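Local coordinates for putative methyl-accepting chemotaxis signal transduction protein (Campylobacter jejuni subsp. jejuni serotype O:2, PDB 4XMQ) that probably senses extracellular chemical signals through tandem Cache-type sensor modules and passes them on to the chemotaxis machinery, at residues K137-T142 against K185-T190. Numbering follows the deposited sequence.
Sequences KQYVIT and KIFAAT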
ATOM      1  N   LYS B 137      12.572 -10.830 -18.855  1.00 38.04           N
ATOM      2  CA  LYS B 137      13.579  -9.813 -18.499  1.00 38.15           C
ATOM      3  C   LYS B 137      13.070  -8.846 -17.396  1.00 36.49           C
ATOM      4  O   LYS B 137      13.270  -7.627 -17.456  1.00 27.42           O
ATOM      5  CB  LYS B 137      14.009  -9.032 -19.739  1.00 43.29           C
ATOM      6  CG  LYS B 137      14.431  -9.906 -20.925  1.00 33.73           C
ATOM      7  CD  LYS B 137      14.769  -8.983 -22.078  1.00 42.06           C
ATOM      8  CE  LYS B 137      15.422  -9.724 -23.221  1.00 60.56           C
ATOM      9  NZ  LYS B 137      15.372  -8.905 -24.478  1.00 52.32           N
ATOM     10  N   GLN B 138      12.385  -9.412 -16.406  1.00 27.15           N
ATOM     11  CA  GLN B 138      12.153  -8.716 -15.140  1.00 29.59           C
ATOM     12  C   GLN B 138      11.744  -9.679 -14.033  1.00 24.13           C
ATOM     13  O   GLN B 138      11.514 -10.893 -14.248  1.00 24.21           O
ATOM     14  CB  GLN B 138      11.140  -7.546 -15.293  1.00 32.08           C
ATOM     15  CG  GLN B 138      10.098  -7.753 -16.341  1.00 46.81           C
ATOM     16  CD  GLN B 138       8.852  -6.944 -16.054  1.00 64.54           C
ATOM     17  OE1 GLN B 138       8.932  -5.770 -15.698  1.00 92.43           O
ATOM     18  NE2 GLN B 138       7.701  -7.570 -16.187  1.00 68.59           N
ATOM     19  N   TYR B 139      11.777  -9.123 -12.811  1.00 22.52           N
ATOM     20  CA  TYR B 139      11.305  -9.817 -11.640  1.00 21.63           C
ATOM     21  C   TYR B 139       9.812 -10.062 -11.750  1.00 23.42           C
ATOM     22  O   TYR B 139       9.051  -9.151 -12.173  1.00 23.47           O
ATOM     23  CB  TYR B 139      11.604  -9.006 -10.376  1.00 19.57           C
ATOM     24  CG  TYR B 139      13.026  -9.321  -9.818  1.00 22.21           C
ATOM     25  CD1 TYR B 139      13.236 -10.435  -9.058  1.00 16.99           C
ATOM     26  CD2 TYR B 139      14.138  -8.512 -10.150  1.00 19.64           C
ATOM     27  CE1 TYR B 139      14.490 -10.756  -8.552  1.00 19.78           C
ATOM     28  CE2 TYR B 139      15.399  -8.840  -9.665  1.00 17.85           C
ATOM     29  CZ  TYR B 139      15.570  -9.959  -8.878  1.00 20.03           C
ATOM     30  OH  TYR B 139      16.789 -10.326  -8.351  1.00 20.50           O
ATOM     31  N   VAL B 140       9.400 -11.259 -11.319  1.00 21.46           N
ATOM     32  CA  VAL B 140       7.976 -11.637 -11.279  1.00 19.82           C
ATOM     33  C   VAL B 140       7.575 -11.923  -9.820  1.00 20.64           C
ATOM     34  O   VAL B 140       8.326 -12.511  -9.058  1.00 17.17           O
ATOM     35  CB  VAL B 140       7.758 -12.864 -12.168  1.00 20.83           C
ATOM     36  CG1 VAL B 140       6.295 -13.298 -12.093  1.00 20.07           C
ATOM     37  CG2 VAL B 140       8.131 -12.524 -13.611  1.00 24.27           C
ATOM     38  N   ILE B 141       6.439 -11.391  -9.429  1.00 16.74           N
ATOM     39  CA  ILE B 141       5.889 -11.563  -8.103  1.00 14.34           C
ATOM     40  C   ILE B 141       4.501 -12.188  -8.211  1.00 15.69           C
ATOM     41  O   ILE B 141       3.538 -11.520  -8.613  1.00 16.24           O
ATOM     42  CB  ILE B 141       5.834 -10.229  -7.360  1.00 19.68           C
ATOM     43  CG1 ILE B 141       7.235  -9.584  -7.238  1.00 18.59           C
ATOM     44  CG2 ILE B 141       5.217 -10.452  -5.987  1.00 19.21           C
ATOM     45  CD1 ILE B 141       7.355  -8.332  -6.452  1.00 18.14           C
ATOM     46  N   THR B 142       4.419 -13.481  -7.949  1.00 14.73           N
ATOM     47  CA  THR B 142       3.194 -14.256  -8.178  1.00 13.89           C
ATOM     48  C   THR B 142       2.517 -14.761  -6.903  1.00 14.71           C
ATOM     49  O   THR B 142       3.187 -15.241  -5.957  1.00 14.91           O
ATOM     50  CB  THR B 142       3.489 -15.423  -9.098  1.00 15.08           C
ATOM     51  OG1 THR B 142       4.019 -14.934 -10.327  1.00 16.44           O
ATOM     52  CG2 THR B 142       2.263 -16.283  -9.351  1.00 17.46           C
ATOM     53  N   LYS B 185      20.452 -12.204  -4.441  1.00 19.16           N
ATOM     54  CA  LYS B 185      20.716 -11.275  -5.503  1.00 20.09           C
ATOM     55  C   LYS B 185      19.910 -10.009  -5.189  1.00 20.40           C
ATOM     56  O   LYS B 185      18.778 -10.057  -4.655  1.00 19.48           O
ATOM     57  CB  LYS B 185      20.366 -11.847  -6.879  1.00 20.49           C
ATOM     58  CG  LYS B 185      21.055 -13.146  -7.226  1.00 25.76           C
ATOM     59  CD  LYS B 185      22.546 -12.975  -7.407  1.00 28.90           C
ATOM     60  CE  LYS B 185      23.126 -14.332  -7.833  1.00 36.90           C
ATOM     61  NZ  LYS B 185      24.551 -14.181  -8.204  1.00 58.44           N
ATOM     62  N   ILE B 186      20.496  -8.863  -5.432  1.00 18.85           N
ATOM     63  CA  ILE B 186      19.870  -7.603  -5.107  1.00 16.77           C
ATOM     64  C   ILE B 186      18.623  -7.373  -5.962  1.00 20.62           C
ATOM     65  O   ILE B 186      18.633  -7.599  -7.188  1.00 21.52           O
ATOM     66  CB  ILE B 186      20.908  -6.452  -5.224  1.00 22.26           C
ATOM     67  CG1 ILE B 186      20.429  -5.180  -4.539  1.00 21.86           C
ATOM     68  CG2 ILE B 186      21.259  -6.157  -6.690  1.00 17.10           C
ATOM     69  CD1 ILE B 186      20.403  -5.261  -3.036  1.00 23.88           C
ATOM     70  N   PHE B 187      17.549  -6.924  -5.326  1.00 18.28           N
ATOM     71  CA  PHE B 187      16.235  -6.793  -5.925  1.00 19.33           C
ATOM     72  C   PHE B 187      15.721  -5.357  -5.919  1.00 21.01           C
ATOM     73  O   PHE B 187      15.131  -4.902  -6.875  1.00 20.54           O
ATOM     74  CB  PHE B 187      15.240  -7.758  -5.171  1.00 18.43           C
ATOM     75  CG  PHE B 187      13.796  -7.476  -5.471  1.00 16.02           C
ATOM     76  CD1 PHE B 187      13.196  -7.931  -6.630  1.00 22.37           C
ATOM     77  CD2 PHE B 187      13.023  -6.809  -4.570  1.00 21.44           C
ATOM     78  CE1 PHE B 187      11.853  -7.659  -6.903  1.00 23.92           C
ATOM     79  CE2 PHE B 187      11.677  -6.521  -4.817  1.00 18.41           C
ATOM     80  CZ  PHE B 187      11.110  -6.939  -6.030  1.00 22.53           C
ATOM     81  N   ALA B 188      15.901  -4.650  -4.810  1.00 17.47           N
ATOM     82  CA  ALA B 188      15.402  -3.277  -4.670  1.00 15.29           C
ATOM     83  C   ALA B 188      16.372  -2.523  -3.790  1.00 16.92           C
ATOM     84  O   ALA B 188      17.054  -3.145  -2.962  1.00 15.75           O
ATOM     85  CB  ALA B 188      14.011  -3.281  -4.048  1.00 17.24           C
ATOM     86  N   ALA B 189      16.415  -1.203  -3.940  1.00 17.24           N
ATOM     87  CA  ALA B 189      17.363  -0.351  -3.209  1.00 14.46           C
ATOM     88  C   ALA B 189      17.028   1.132  -3.323  1.00 13.75           C
ATOM     89  O   ALA B 189      16.583   1.598  -4.371  1.00 16.72           O
ATOM     90  CB  ALA B 189      18.784  -0.581  -3.699  1.00 14.33           C
ATOM     91  N   THR B 190      17.203   1.870  -2.233  1.00 14.82           N
ATOM     92  CA  THR B 190      17.108   3.346  -2.226  1.00 15.54           C
ATOM     93  C   THR B 190      18.188   3.941  -3.131  1.00 15.92           C
ATOM     94  O   THR B 190      17.918   4.838  -3.958  1.00 18.34           O
ATOM     95  CB  THR B 190      17.124   3.920  -0.825  1.00 20.50           C
ATOM     96  OG1 THR B 190      15.937   3.504  -0.129  1.00 19.55           O
ATOM     97  CG2 THR B 190      17.174   5.431  -0.827  1.00 19.32           C
TER
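Tyr139 reaches across to Phe187 from its first side-chain atom onward: CB sits at the edge of the phenylalanine ring, in its plane, 3.7 Å from Phe187 CE1. One bond further, CG is 3.5 Å from Phe187 CD1, and CD1 of Phe187 stands over the middle of the tyrosine ring, so every ring carbon of Tyr139 lies within 3.9 Å of Phe187 CD1. This is a T-shaped stack, centroids 4.7 Å apart and planes at 86°, with Phe187 giving the edge and Tyr139 the face. Phe187 gets there because its CG lies anti to the backbone N (chi1 166°), swinging the ring over to strand 138-142. The two strands belong to different sheets and cross at 88°: the first is part of the six-stranded sheet of the first PDC sensor module, probably membrane-distal, the second an outermost strand of the five-stranded sheet of a second module, an arrangement consistent with a double-Cache (dCache) receptor. Beyond the ring, Tyr139 OH passes 3.5 Å from Ile186 O, but its hydrogen bond goes to Asp181 OD2, while Asp181 OD1 accepts the backbone N-H of Lys185. At the tip of the phenylalanine, Phe187 CZ meets Ile141 CD1 at 4.0 Å, while Leu166 of helix 163-172 and the ring of Tyr236 also touch Phe187.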